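MobB protein homolog (PDB 1XJC) is of unknown function but probably binds a nucleotide, as a MobB-type P-loop protein linked to making the guanine dinucleotide form of the molybdenum cofactor. Local coordinates at residues A[7-12]-A[18-23]; A[145-150]-A[158-163]; A[114-119]-A[123-128]. All blocks are in the same frame, centred on the assembly; numbering follows the deposited sequence.

From the N terminus, contact 1 comes first: strand 6-10 runs into a short loop and returns as helix 17-30, which lies against it. Contact 3 follows with a tighter closure, strand 112-116 turning directly into helix 119-125. Contact 2 closes last, where edge strand 148-150 is met by the C-terminal helix 154-166. The three are in series, none nested or crossing, and all rest on one parallel sheet. Contacts 1 and 3 join through neighbouring strands, with Val9 CG1 packed on Leu115 CD1 and Tyr12 OH probably hydrogen-bonded to Ser124 OG. Contacts 1 and 2 meet helix to helix, Leu20 against Leu161. Contacts 2 and 3 do not touch.

Contact 1 (A[7-12]-A[18-23]); sequences WQVVGY and TTLMEK
Val9 puts one methyl, CG2, between two side chains of the helix segment 18-23. Leu20 CD2 approaches Val9 CG2 to 3.7 Å, and the selenium of selenomethionine Met21 comes equally near, with Val9 CG2 to Met21 SE at 3.7 Å. The two partners arrive from well-separated directions. The other valine methyl also takes part, since Val9 CG1 lies 3.9 Å from Leu20 CD2; the leucine methyl is therefore seated against both branches of the valine. Met21 SE also lies 4.0 Å from Val9 CB. Leu20 crosses Val9 at a slant, whereas Met21 and Val9 run past each other in opposite directions. Two successive bends, chi2 -66° and chi3 -80°, curl the Met21 chain back on itself and lay its selenium beside the valine. All three side chains are buried and the contact is purely apolar.

The next layer fixes both partners. Strand 6-10 is held along both flanks by backbone bonds: Trp7 and Val9 pair with Val102 on one side, and Gln8 pairs with Val113 on the other. Beyond Val9, Leu20 continues onto Val113 while Met21 turns to Leu101 and Glu103, so the helix spreads its apolar side over three adjacent strands. Farther along, Gly11 O accepts a hydrogen bond from Lys17 NZ, and Tyr12 O one from Ser15 OG, tying down the connecting loop. This strand-loop-helix, with Gly11, Gly16, Lys17 and Thr18 in the expected places, is consistent with the Walker A motif, or P-loop, of the P-loop NTPase fold.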
ATOM      1  N   TRP A   7       1.618   3.923  -4.220  1.00 22.99           N
ATOM      2  CA  TRP A   7       2.045   2.528  -4.258  1.00 21.37           C
ATOM      3  C   TRP A   7       1.007   1.657  -3.565  1.00 20.70           C
ATOM      4  O   TRP A   7       0.425   2.060  -2.565  1.00 20.77           O
ATOM      5  CB  TRP A   7       3.396   2.333  -3.557  1.00 20.95           C
ATOM      6  CG  TRP A   7       4.571   2.750  -4.392  1.00 21.89           C
ATOM      7  CD1 TRP A   7       4.933   4.021  -4.721  1.00 21.30           C
ATOM      8  CD2 TRP A   7       5.526   1.879  -5.017  1.00 21.23           C
ATOM      9  NE1 TRP A   7       6.058   4.000  -5.519  1.00 22.94           N
ATOM     10  CE2 TRP A   7       6.442   2.697  -5.714  1.00 22.19           C
ATOM     11  CE3 TRP A   7       5.692   0.489  -5.053  1.00 20.92           C
ATOM     12  CZ2 TRP A   7       7.519   2.168  -6.446  1.00 22.42           C
ATOM     13  CZ3 TRP A   7       6.760  -0.043  -5.780  1.00 21.92           C
ATOM     14  CH2 TRP A   7       7.660   0.799  -6.468  1.00 22.75           C
ATOM     15  N   GLN A   8       0.794   0.453  -4.082  1.00 18.98           N
ATOM     16  CA  GLN A   8      -0.175  -0.438  -3.486  1.00 19.00           C
ATOM     17  C   GLN A   8       0.448  -1.634  -2.784  1.00 19.27           C
ATOM     18  O   GLN A   8       1.514  -2.133  -3.164  1.00 19.47           O
ATOM     19  CB  GLN A   8      -1.135  -0.952  -4.548  1.00 19.89           C
ATOM     20  CG  GLN A   8      -2.103   0.075  -5.075  1.00 22.00           C
ATOM     21  CD  GLN A   8      -2.947  -0.478  -6.193  1.00 21.38           C
ATOM     22  OE1 GLN A   8      -3.851  -1.298  -5.963  1.00 24.91           O
ATOM     23  NE2 GLN A   8      -2.657  -0.052  -7.420  1.00 20.59           N
ATOM     24  N   VAL A   9      -0.245  -2.093  -1.754  1.00 19.22           N
ATOM     25  CA  VAL A   9       0.170  -3.255  -0.992  1.00 18.67           C
ATOM     26  C   VAL A   9      -1.026  -4.188  -1.109  1.00 19.85           C
ATOM     27  O   VAL A   9      -2.123  -3.867  -0.637  1.00 20.07           O
ATOM     28  CB  VAL A   9       0.442  -2.891   0.483  1.00 18.21           C
ATOM     29  CG1 VAL A   9       0.632  -4.180   1.314  1.00 16.79           C
ATOM     30  CG2 VAL A   9       1.697  -2.001   0.576  1.00 16.39           C
ATOM     31  N   VAL A  10      -0.838  -5.322  -1.779  1.00 20.99           N
ATOM     32  CA  VAL A  10      -1.930  -6.275  -1.965  1.00 21.87           C
ATOM     33  C   VAL A  10      -1.611  -7.660  -1.406  1.00 22.42           C
ATOM     34  O   VAL A  10      -0.452  -8.103  -1.418  1.00 22.98           O
ATOM     35  CB  VAL A  10      -2.298  -6.419  -3.469  1.00 22.33           C
ATOM     36  CG1 VAL A  10      -2.747  -5.069  -4.017  1.00 22.47           C
ATOM     37  CG2 VAL A  10      -1.089  -6.932  -4.267  1.00 24.00           C
ATOM     38  N   GLY A  11      -2.648  -8.340  -0.921  1.00 22.17           N
ATOM     39  CA  GLY A  11      -2.479  -9.667  -0.365  1.00 21.90           C
ATOM     40  C   GLY A  11      -3.705 -10.089   0.428  1.00 22.90           C
ATOM     41  O   GLY A  11      -4.541  -9.252   0.809  1.00 22.54           O
ATOM     42  N   TYR A  12      -3.812 -11.389   0.682  1.00 22.99           N
ATOM     43  CA  TYR A  12      -4.938 -11.926   1.427  1.00 23.56           C
ATOM     44  C   TYR A  12      -4.751 -11.723   2.931  1.00 23.44           C
ATOM     45  O   TYR A  12      -3.742 -11.158   3.374  1.00 21.51           O
ATOM     46  CB  TYR A  12      -5.107 -13.403   1.067  1.00 24.55           C
ATOM     47  CG  TYR A  12      -5.467 -13.592  -0.400  1.00 28.00           C
ATOM     48  CD1 TYR A  12      -6.674 -13.098  -0.904  1.00 29.97           C
ATOM     49  CD2 TYR A  12      -4.587 -14.216  -1.292  1.00 28.02           C
ATOM     50  CE1 TYR A  12      -6.995 -13.220  -2.260  1.00 31.57           C
ATOM     51  CE2 TYR A  12      -4.897 -14.342  -2.647  1.00 29.09           C
ATOM     52  CZ  TYR A  12      -6.101 -13.843  -3.125  1.00 30.90           C
ATOM     53  OH  TYR A  12      -6.434 -13.972  -4.456  1.00 32.90           O
ATOM     54  N   THR A  18       0.055  -5.910   6.936  1.00 21.61           N
ATOM     55  CA  THR A  18       0.057  -5.023   8.105  1.00 21.99           C
ATOM     56  C   THR A  18       1.506  -4.695   8.506  1.00 21.54           C
ATOM     57  O   THR A  18       1.851  -3.559   8.819  1.00 22.28           O
ATOM     58  CB  THR A  18      -0.636  -5.700   9.312  1.00 23.18           C
ATOM     59  OG1 THR A  18      -2.010  -5.954   8.998  1.00 23.75           O
ATOM     60  CG2 THR A  18      -0.533  -4.815  10.555  1.00 23.32           C
ATOM     61  N   THR A  19       2.353  -5.713   8.516  1.00 21.82           N
ATOM     62  CA  THR A  19       3.754  -5.519   8.839  1.00 21.38           C
ATOM     63  C   THR A  19       4.383  -4.566   7.815  1.00 20.67           C
ATOM     64  O   THR A  19       5.012  -3.585   8.195  1.00 20.28           O
ATOM     65  CB  THR A  19       4.490  -6.875   8.855  1.00 21.85           C
ATOM     66  OG1 THR A  19       4.149  -7.560  10.068  1.00 23.42           O
ATOM     67  CG2 THR A  19       6.024  -6.688   8.762  1.00 20.87           C
ATOM     68  N   LEU A  20       4.194  -4.837   6.524  1.00 20.23           N
ATOM     69  CA  LEU A  20       4.755  -3.961   5.491  1.00 20.10           C
ATOM     70  C   LEU A  20       4.246  -2.521   5.598  1.00 20.24           C
ATOM     71  O   LEU A  20       5.042  -1.584   5.597  1.00 20.11           O
ATOM     72  CB  LEU A  20       4.447  -4.484   4.093  1.00 19.69           C
ATOM     73  CG  LEU A  20       4.956  -3.543   2.989  1.00 19.82           C
ATOM     74  CD1 LEU A  20       6.487  -3.404   3.080  1.00 18.78           C
ATOM     75  CD2 LEU A  20       4.552  -4.094   1.633  1.00 19.33           C
HETATM   76  N   MSE A  21       2.930  -2.342   5.699  1.00 19.89           N
HETATM   77  CA  MSE A  21       2.361  -0.987   5.814  1.00 20.72           C
HETATM   78  C   MSE A  21       2.966  -0.233   6.991  1.00 20.25           C
HETATM   79  O   MSE A  21       3.397   0.915   6.871  1.00 18.61           O
HETATM   80  CB  MSE A  21       0.830  -1.041   6.002  1.00 22.34           C
HETATM   81  CG  MSE A  21       0.042  -1.421   4.756  1.00 25.80           C
HETATM   82 SE   MSE A  21       0.174  -0.089   3.328  0.92 35.08          SE
HETATM   83  CE  MSE A  21      -1.147   1.208   3.978  1.00 30.09           C
ATOM     84  N   GLU A  22       3.000  -0.881   8.145  1.00 21.92           N
ATOM     85  CA  GLU A  22       3.538  -0.223   9.326  1.00 23.30           C
ATOM     86  C   GLU A  22       4.991   0.185   9.195  1.00 22.50           C
ATOM     87  O   GLU A  22       5.359   1.323   9.494  1.00 20.98           O
ATOM     88  CB  GLU A  22       3.352  -1.119  10.559  1.00 26.57           C
ATOM     89  CG  GLU A  22       2.019  -0.848  11.252  1.00 34.62           C
ATOM     90  CD  GLU A  22       1.747  -1.756  12.451  1.00 38.80           C
ATOM     91  OE1 GLU A  22       2.699  -2.073  13.209  1.00 39.89           O
ATOM     92  OE2 GLU A  22       0.563  -2.125  12.633  1.00 40.19           O
ATOM     93  N   LYS A  23       5.822  -0.741   8.739  1.00 20.97           N
ATOM     94  CA  LYS A  23       7.237  -0.450   8.609  1.00 19.51           C
ATOM     95  C   LYS A  23       7.524   0.540   7.502  1.00 18.44           C
ATOM     96  O   LYS A  23       8.401   1.388   7.642  1.00 18.70           O
ATOM     97  CB  LYS A  23       8.012  -1.750   8.361  1.00 20.45           C
ATOM     98  CG  LYS A  23       8.031  -2.665   9.576  1.00 21.07           C
ATOM     99  CD  LYS A  23       8.741  -3.973   9.261  1.00 24.97           C
ATOM    100  CE  LYS A  23       8.660  -4.915  10.451  1.00 26.66           C
ATOM    101  NZ  LYS A  23       9.256  -4.266  11.660  1.00 30.12           N
TER

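Contact 2 (A[145-150]-A[158-163]); sequences AHPVFS and IPWLMN
Pro147 begins the contact by setting the tip of its ring against the benzene end of Trp160. Its CG lies 3.8 Å from Trp160 CZ2, and Pro147 CG is also 4.0 Å from Trp160 CH2. The two side chains, along their length, cross at about a right angle. Just here the chain becomes part of the sheet: Pro147 already shares a backbone bond with Val134, two residues before Phe149 bonds to both Val134 and Ala136. Strand 148-150 is one of the two outermost strands of the parallel sheet, and helix 154-166, following it after a short loop, folds back over this edge of the P-loop NTPase-type alpha/beta fold.

Phe149 brings its far end to the same indole. The CZ atom stands over one face of the Trp160 ring, the side from which Pro147 also comes, with Phe149 CZ at 3.8 Å from Trp160 CG. The neighbouring Phe149 CE2 is 4.2 Å from Trp160 CE3. The pair is oblique, with planes at 56° and 5.3 Å between the centroids of the phenyl and the five-membered ring. On the helix side, CG of Trp160 is anti to its own backbone nitrogen (chi1 -174°), carrying the indole out to the strand; Leu161 CG sits at the indole's edge, in its plane, and Ala133 of the adjoining strand also touches the ring. Phe149 is backed by Glu156 and Tyr157 from the preceding turn of the helix, which kinks at Pro159, whose ring nitrogen makes no bond to the turn before. At the end of the segment, Ser150 OG accepts a hydrogen bond from Ala152 N.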
ATOM      1  N   ALA A 145       9.561 -12.816 -12.431  1.00 48.85           N
ATOM      2  CA  ALA A 145      10.072 -11.586 -13.035  1.00 46.56           C
ATOM      3  C   ALA A 145      10.250 -10.448 -12.042  1.00 44.61           C
ATOM      4  O   ALA A 145      10.574  -9.325 -12.437  1.00 45.90           O
ATOM      5  CB  ALA A 145       9.146 -11.134 -14.162  1.00 46.71           C
ATOM      6  N   HIS A 146      10.052 -10.729 -10.757  1.00 40.90           N
ATOM      7  CA  HIS A 146      10.188  -9.692  -9.740  1.00 36.38           C
ATOM      8  C   HIS A 146      10.988 -10.165  -8.542  1.00 32.14           C
ATOM      9  O   HIS A 146      10.991 -11.350  -8.222  1.00 31.66           O
ATOM     10  CB  HIS A 146       8.805  -9.254  -9.259  1.00 37.59           C
ATOM     11  CG  HIS A 146       7.814  -9.076 -10.364  1.00 38.38           C
ATOM     12  ND1 HIS A 146       7.933  -8.090 -11.320  1.00 38.20           N
ATOM     13  CD2 HIS A 146       6.709  -9.789 -10.688  1.00 38.57           C
ATOM     14  CE1 HIS A 146       6.943  -8.203 -12.187  1.00 39.93           C
ATOM     15  NE2 HIS A 146       6.187  -9.225 -11.828  1.00 40.31           N
ATOM     16  N   PRO A 147      11.682  -9.244  -7.862  1.00 28.56           N
ATOM     17  CA  PRO A 147      12.447  -9.688  -6.699  1.00 26.57           C
ATOM     18  C   PRO A 147      11.478 -10.225  -5.644  1.00 25.01           C
ATOM     19  O   PRO A 147      10.339  -9.746  -5.526  1.00 24.34           O
ATOM     20  CB  PRO A 147      13.174  -8.419  -6.242  1.00 25.98           C
ATOM     21  CG  PRO A 147      12.318  -7.307  -6.766  1.00 26.91           C
ATOM     22  CD  PRO A 147      11.891  -7.809  -8.123  1.00 27.19           C
ATOM     23  N   VAL A 148      11.921 -11.240  -4.911  1.00 22.40           N
ATOM     24  CA  VAL A 148      11.108 -11.842  -3.864  1.00 21.55           C
ATOM     25  C   VAL A 148      11.912 -11.734  -2.571  1.00 22.42           C
ATOM     26  O   VAL A 148      13.113 -12.066  -2.548  1.00 23.08           O
ATOM     27  CB  VAL A 148      10.817 -13.347  -4.137  1.00 21.43           C
ATOM     28  CG1 VAL A 148       9.937 -13.931  -3.004  1.00 19.36           C
ATOM     29  CG2 VAL A 148      10.144 -13.515  -5.507  1.00 21.55           C
ATOM     30  N   PHE A 149      11.260 -11.263  -1.510  1.00 20.58           N
ATOM     31  CA  PHE A 149      11.906 -11.118  -0.205  1.00 19.64           C
ATOM     32  C   PHE A 149      11.095 -11.915   0.826  1.00 20.07           C
ATOM     33  O   PHE A 149       9.905 -12.209   0.642  1.00 20.62           O
ATOM     34  CB  PHE A 149      11.908  -9.652   0.283  1.00 19.19           C
ATOM     35  CG  PHE A 149      12.569  -8.656  -0.650  1.00 19.66           C
ATOM     36  CD1 PHE A 149      13.916  -8.314  -0.498  1.00 18.32           C
ATOM     37  CD2 PHE A 149      11.818  -8.006  -1.642  1.00 19.44           C
ATOM     38  CE1 PHE A 149      14.505  -7.341  -1.309  1.00 20.39           C
ATOM     39  CE2 PHE A 149      12.394  -7.032  -2.462  1.00 19.19           C
ATOM     40  CZ  PHE A 149      13.737  -6.694  -2.300  1.00 20.47           C
ATOM     41  N   SER A 150      11.744 -12.247   1.925  1.00 19.58           N
ATOM     42  CA  SER A 150      11.067 -12.919   3.013  1.00 18.20           C
ATOM     43  C   SER A 150      10.411 -11.793   3.813  1.00 18.59           C
ATOM     44  O   SER A 150      10.976 -10.697   3.950  1.00 18.20           O
ATOM     45  CB  SER A 150      12.077 -13.640   3.915  1.00 17.04           C
ATOM     46  OG  SER A 150      11.530 -13.833   5.213  1.00 16.47           O
ATOM     47  N   ILE A 158      12.637  -2.757   3.037  1.00 19.03           N
ATOM     48  CA  ILE A 158      12.229  -1.372   3.304  1.00 18.23           C
ATOM     49  C   ILE A 158      13.187  -0.404   2.594  1.00 18.44           C
ATOM     50  O   ILE A 158      12.746   0.462   1.844  1.00 18.51           O
ATOM     51  CB  ILE A 158      12.171  -1.090   4.825  1.00 18.79           C
ATOM     52  CG1 ILE A 158      11.020  -1.904   5.452  1.00 17.94           C
ATOM     53  CG2 ILE A 158      11.979   0.409   5.080  1.00 16.95           C
ATOM     54  CD1 ILE A 158       9.603  -1.543   4.893  1.00 17.65           C
ATOM     55  N   PRO A 159      14.510  -0.548   2.803  1.00 19.48           N
ATOM     56  CA  PRO A 159      15.405   0.380   2.095  1.00 19.42           C
ATOM     57  C   PRO A 159      15.228   0.210   0.569  1.00 19.75           C
ATOM     58  O   PRO A 159      15.298   1.176  -0.198  1.00 19.91           O
ATOM     59  CB  PRO A 159      16.798  -0.046   2.582  1.00 19.46           C
ATOM     60  CG  PRO A 159      16.520  -0.495   3.984  1.00 19.62           C
ATOM     61  CD  PRO A 159      15.259  -1.333   3.806  1.00 18.58           C
ATOM     62  N   TRP A 160      14.985  -1.018   0.126  1.00 19.97           N
ATOM     63  CA  TRP A 160      14.796  -1.249  -1.311  1.00 21.13           C
ATOM     64  C   TRP A 160      13.562  -0.479  -1.824  1.00 21.62           C
ATOM     65  O   TRP A 160      13.602   0.211  -2.874  1.00 21.36           O
ATOM     66  CB  TRP A 160      14.615  -2.739  -1.588  1.00 22.28           C
ATOM     67  CG  TRP A 160      14.550  -3.067  -3.049  1.00 24.95           C
ATOM     68  CD1 TRP A 160      15.607  -3.293  -3.889  1.00 26.66           C
ATOM     69  CD2 TRP A 160      13.373  -3.158  -3.854  1.00 26.02           C
ATOM     70  NE1 TRP A 160      15.157  -3.515  -5.169  1.00 27.52           N
ATOM     71  CE2 TRP A 160      13.789  -3.436  -5.175  1.00 26.62           C
ATOM     72  CE3 TRP A 160      12.004  -3.031  -3.589  1.00 25.46           C
ATOM     73  CZ2 TRP A 160      12.884  -3.587  -6.229  1.00 26.91           C
ATOM     74  CZ3 TRP A 160      11.104  -3.180  -4.635  1.00 25.95           C
ATOM     75  CH2 TRP A 160      11.551  -3.456  -5.941  1.00 27.10           C
ATOM     76  N   LEU A 161      12.463  -0.602  -1.091  1.00 20.47           N
ATOM     77  CA  LEU A 161      11.226   0.078  -1.484  1.00 20.21           C
ATOM     78  C   LEU A 161      11.391   1.595  -1.434  1.00 20.31           C
ATOM     79  O   LEU A 161      10.971   2.289  -2.359  1.00 20.90           O
ATOM     80  CB  LEU A 161      10.060  -0.358  -0.588  1.00 18.91           C
ATOM     81  CG  LEU A 161       9.586  -1.793  -0.803  1.00 19.09           C
ATOM     82  CD1 LEU A 161       8.590  -2.201   0.277  1.00 18.29           C
ATOM     83  CD2 LEU A 161       8.957  -1.894  -2.183  1.00 17.71           C
HETATM   84  N   MSE A 162      12.004   2.110  -0.368  1.00 20.60           N
HETATM   85  CA  MSE A 162      12.204   3.551  -0.251  1.00 22.32           C
HETATM   86  C   MSE A 162      13.001   4.054  -1.473  1.00 23.07           C
HETATM   87  O   MSE A 162      12.697   5.111  -2.053  1.00 22.91           O
HETATM   88  CB  MSE A 162      12.939   3.874   1.055  1.00 24.28           C
HETATM   89  CG  MSE A 162      12.094   3.606   2.308  1.00 27.10           C
HETATM   90 SE   MSE A 162      10.555   4.818   2.417  0.92 32.76          SE
HETATM   91  CE  MSE A 162      11.478   6.349   3.194  1.00 28.64           C
ATOM     92  N   ASN A 163      13.997   3.280  -1.883  1.00 22.72           N
ATOM     93  CA  ASN A 163      14.793   3.667  -3.037  1.00 25.00           C
ATOM     94  C   ASN A 163      13.919   3.654  -4.294  1.00 24.94           C
ATOM     95  O   ASN A 163      14.044   4.542  -5.143  1.00 24.30           O
ATOM     96  CB  ASN A 163      15.993   2.731  -3.226  1.00 26.32           C
ATOM     97  CG  ASN A 163      16.844   3.118  -4.429  1.00 29.85           C
ATOM     98  OD1 ASN A 163      17.414   4.213  -4.478  1.00 31.76           O
ATOM     99  ND2 ASN A 163      16.925   2.226  -5.413  1.00 30.21           N
TER

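Contact 3 (A[114-119]-A[123-128]); sequences VLVRSE and ASLQHL
Leu125 leans its side chain on strand 112-116, starting at CB, which lies 3.9 Å from Val114 CG1. From there CG points opposite the carbonyl carbon (chi1 -61°), directing the branch point at the strand. CD1 does most of the touching. Leu125 CD1 is 3.8 Å from Val114 CG1, so the same valine methyl touches both CB and CD1, the two side chains crossing at a slant. Leu125 CD1 also stands 4.1 Å from Val116 CG1, where the two side chains slide past each other in opposite directions, and rests near the backbone between the valines, 3.9 Å from Leu115 O. The second methyl, CD2, turns to the Tyr12 side chain.

A polar link sits at the other end of the contact. Ala123 N donates to Glu119 O at 2.9 Å, the N-H...O angle being 147°; this is a helical bond, and Ala123 CB packs 3.6 Å from the same Glu119 O. The start of the helix is fixed by Ser118, whose OG caps Asp121 N from the N-cap position, while Arg117 NE makes a salt bridge to Asp121. Glu119 OE1 accepts a hydrogen bond from Glu141 N. A type I turn runs from Leu125 to Leu128.

Strand 112-116, helix 119-125 and strand 131-136 form a beta-alpha-beta unit. Val114 and Val116 face the helix and also touch strand 131-136, whereas Leu115 points to the other face of the sheet, on which helix 17-30 packs, and reaches Ser15 in the loop before that helix.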
ATOM      1  N   VAL A 114       3.296  -7.316  -3.763  1.00 19.96           N
ATOM      2  CA  VAL A 114       2.355  -8.390  -3.512  1.00 19.56           C
ATOM      3  C   VAL A 114       2.861  -9.256  -2.352  1.00 20.65           C
ATOM      4  O   VAL A 114       4.023  -9.701  -2.356  1.00 21.45           O
ATOM      5  CB  VAL A 114       2.187  -9.273  -4.783  1.00 20.29           C
ATOM      6  CG1 VAL A 114       1.198 -10.413  -4.500  1.00 19.68           C
ATOM      7  CG2 VAL A 114       1.707  -8.417  -5.977  1.00 18.75           C
ATOM      8  N   LEU A 115       2.004  -9.463  -1.355  1.00 19.89           N
ATOM      9  CA  LEU A 115       2.341 -10.292  -0.204  1.00 20.97           C
ATOM     10  C   LEU A 115       1.626 -11.630  -0.371  1.00 21.82           C
ATOM     11  O   LEU A 115       0.414 -11.681  -0.654  1.00 21.50           O
ATOM     12  CB  LEU A 115       1.921  -9.609   1.101  1.00 21.28           C
ATOM     13  CG  LEU A 115       2.914  -8.503   1.485  1.00 20.59           C
ATOM     14  CD1 LEU A 115       2.230  -7.174   1.425  1.00 21.77           C
ATOM     15  CD2 LEU A 115       3.489  -8.764   2.879  1.00 20.46           C
ATOM     16  N   VAL A 116       2.380 -12.715  -0.221  1.00 22.25           N
ATOM     17  CA  VAL A 116       1.810 -14.041  -0.401  1.00 23.41           C
ATOM     18  C   VAL A 116       2.205 -14.998   0.715  1.00 24.11           C
ATOM     19  O   VAL A 116       3.365 -15.035   1.133  1.00 22.69           O
ATOM     20  CB  VAL A 116       2.247 -14.659  -1.774  1.00 23.66           C
ATOM     21  CG1 VAL A 116       1.811 -13.737  -2.938  1.00 24.81           C
ATOM     22  CG2 VAL A 116       3.742 -14.858  -1.813  1.00 23.09           C
ATOM     23  N   ARG A 117       1.234 -15.778   1.182  1.00 24.55           N
ATOM     24  CA  ARG A 117       1.492 -16.756   2.235  1.00 25.00           C
ATOM     25  C   ARG A 117       1.948 -18.074   1.623  1.00 25.55           C
ATOM     26  O   ARG A 117       2.623 -18.880   2.272  1.00 25.18           O
ATOM     27  CB  ARG A 117       0.213 -17.020   3.036  1.00 22.14           C
ATOM     28  CG  ARG A 117      -0.446 -15.767   3.591  1.00 23.26           C
ATOM     29  CD  ARG A 117      -1.892 -16.058   3.993  1.00 25.78           C
ATOM     30  NE  ARG A 117      -2.689 -16.499   2.843  1.00 27.87           N
ATOM     31  CZ  ARG A 117      -4.015 -16.644   2.853  1.00 28.20           C
ATOM     32  NH1 ARG A 117      -4.718 -16.382   3.956  1.00 29.19           N
ATOM     33  NH2 ARG A 117      -4.641 -17.050   1.756  1.00 28.25           N
ATOM     34  N   SER A 118       1.610 -18.269   0.356  1.00 26.81           N
ATOM     35  CA  SER A 118       1.897 -19.537  -0.302  1.00 28.35           C
ATOM     36  C   SER A 118       1.959 -19.439  -1.821  1.00 29.64           C
ATOM     37  O   SER A 118       1.652 -18.403  -2.410  1.00 29.77           O
ATOM     38  CB  SER A 118       0.778 -20.508   0.048  1.00 27.96           C
ATOM     39  OG  SER A 118      -0.460 -19.954  -0.386  1.00 26.58           O
ATOM     40  N   GLU A 119       2.327 -20.551  -2.445  1.00 31.14           N
ATOM     41  CA  GLU A 119       2.396 -20.619  -3.892  1.00 32.55           C
ATOM     42  C   GLU A 119       0.970 -20.439  -4.410  1.00 31.61           C
ATOM     43  O   GLU A 119       0.757 -19.818  -5.450  1.00 31.58           O
ATOM     44  CB  GLU A 119       2.971 -21.974  -4.326  1.00 35.42           C
ATOM     45  CG  GLU A 119       2.939 -22.241  -5.827  1.00 40.08           C
ATOM     46  CD  GLU A 119       3.575 -21.129  -6.645  1.00 42.89           C
ATOM     47  OE1 GLU A 119       4.635 -20.609  -6.233  1.00 42.66           O
ATOM     48  OE2 GLU A 119       3.014 -20.785  -7.713  1.00 44.66           O
ATOM     49  N   ALA A 123      -0.374 -17.816  -7.181  1.00 25.76           N
ATOM     50  CA  ALA A 123      -1.014 -18.251  -8.420  1.00 26.90           C
ATOM     51  C   ALA A 123      -2.215 -17.364  -8.747  1.00 28.22           C
ATOM     52  O   ALA A 123      -2.465 -17.060  -9.909  1.00 29.52           O
ATOM     53  CB  ALA A 123      -1.454 -19.710  -8.304  1.00 26.14           C
ATOM     54  N   SER A 124      -2.957 -16.934  -7.736  1.00 28.82           N
ATOM     55  CA  SER A 124      -4.114 -16.093  -8.014  1.00 30.46           C
ATOM     56  C   SER A 124      -3.821 -14.596  -8.027  1.00 30.77           C
ATOM     57  O   SER A 124      -4.687 -13.810  -8.421  1.00 33.85           O
ATOM     58  CB  SER A 124      -5.227 -16.365  -7.011  1.00 31.56           C
ATOM     59  OG  SER A 124      -4.881 -15.877  -5.731  1.00 35.23           O
ATOM     60  N   LEU A 125      -2.617 -14.201  -7.605  1.00 28.38           N
ATOM     61  CA  LEU A 125      -2.243 -12.786  -7.554  1.00 26.32           C
ATOM     62  C   LEU A 125      -1.175 -12.370  -8.573  1.00 25.39           C
ATOM     63  O   LEU A 125      -0.957 -11.186  -8.783  1.00 23.48           O
ATOM     64  CB  LEU A 125      -1.743 -12.423  -6.143  1.00 25.84           C
ATOM     65  CG  LEU A 125      -2.726 -12.588  -4.967  1.00 26.91           C
ATOM     66  CD1 LEU A 125      -2.011 -12.350  -3.658  1.00 26.30           C
ATOM     67  CD2 LEU A 125      -3.882 -11.634  -5.108  1.00 25.85           C
ATOM     68  N   GLN A 126      -0.513 -13.344  -9.197  1.00 25.33           N
ATOM     69  CA  GLN A 126       0.552 -13.068 -10.160  1.00 24.25           C
ATOM     70  C   GLN A 126       0.076 -12.363 -11.425  1.00 23.49           C
ATOM     71  O   GLN A 126       0.880 -11.810 -12.163  1.00 24.66           O
ATOM     72  CB  GLN A 126       1.264 -14.366 -10.557  1.00 24.35           C
ATOM     73  CG  GLN A 126       0.452 -15.308 -11.445  1.00 25.45           C
ATOM     74  CD  GLN A 126       1.224 -16.579 -11.814  1.00 27.99           C
ATOM     75  OE1 GLN A 126       2.447 -16.553 -11.960  1.00 28.79           O
ATOM     76  NE2 GLN A 126       0.503 -17.685 -11.994  1.00 28.97           N
ATOM     77  N   HIS A 127      -1.223 -12.369 -11.686  1.00 22.99           N
ATOM     78  CA  HIS A 127      -1.694 -11.727 -12.903  1.00 24.24           C
ATOM     79  C   HIS A 127      -2.086 -10.255 -12.760  1.00 24.86           C
ATOM     80  O   HIS A 127      -2.575  -9.640 -13.717  1.00 25.96           O
ATOM     81  CB  HIS A 127      -2.830 -12.553 -13.505  1.00 24.98           C
ATOM     82  CG  HIS A 127      -2.401 -13.939 -13.876  1.00 27.61           C
ATOM     83  ND1 HIS A 127      -1.398 -14.182 -14.789  1.00 27.35           N
ATOM     84  CD2 HIS A 127      -2.800 -15.152 -13.422  1.00 27.60           C
ATOM     85  CE1 HIS A 127      -1.197 -15.485 -14.885  1.00 27.16           C
ATOM     86  NE2 HIS A 127      -2.035 -16.096 -14.066  1.00 29.31           N
ATOM     87  N   LEU A 128      -1.832  -9.682 -11.587  1.00 23.42           N
ATOM     88  CA  LEU A 128      -2.149  -8.278 -11.362  1.00 22.30           C
ATOM     89  C   LEU A 128      -1.188  -7.397 -12.145  1.00 22.23           C
ATOM     90  O   LEU A 128      -0.125  -7.847 -12.595  1.00 21.51           O
ATOM     91  CB  LEU A 128      -2.085  -7.932  -9.877  1.00 20.63           C
ATOM     92  CG  LEU A 128      -3.101  -8.657  -8.997  1.00 20.40           C
ATOM     93  CD1 LEU A 128      -2.860  -8.298  -7.538  1.00 20.95           C
ATOM     94  CD2 LEU A 128      -4.523  -8.261  -9.417  1.00 20.57           C
TER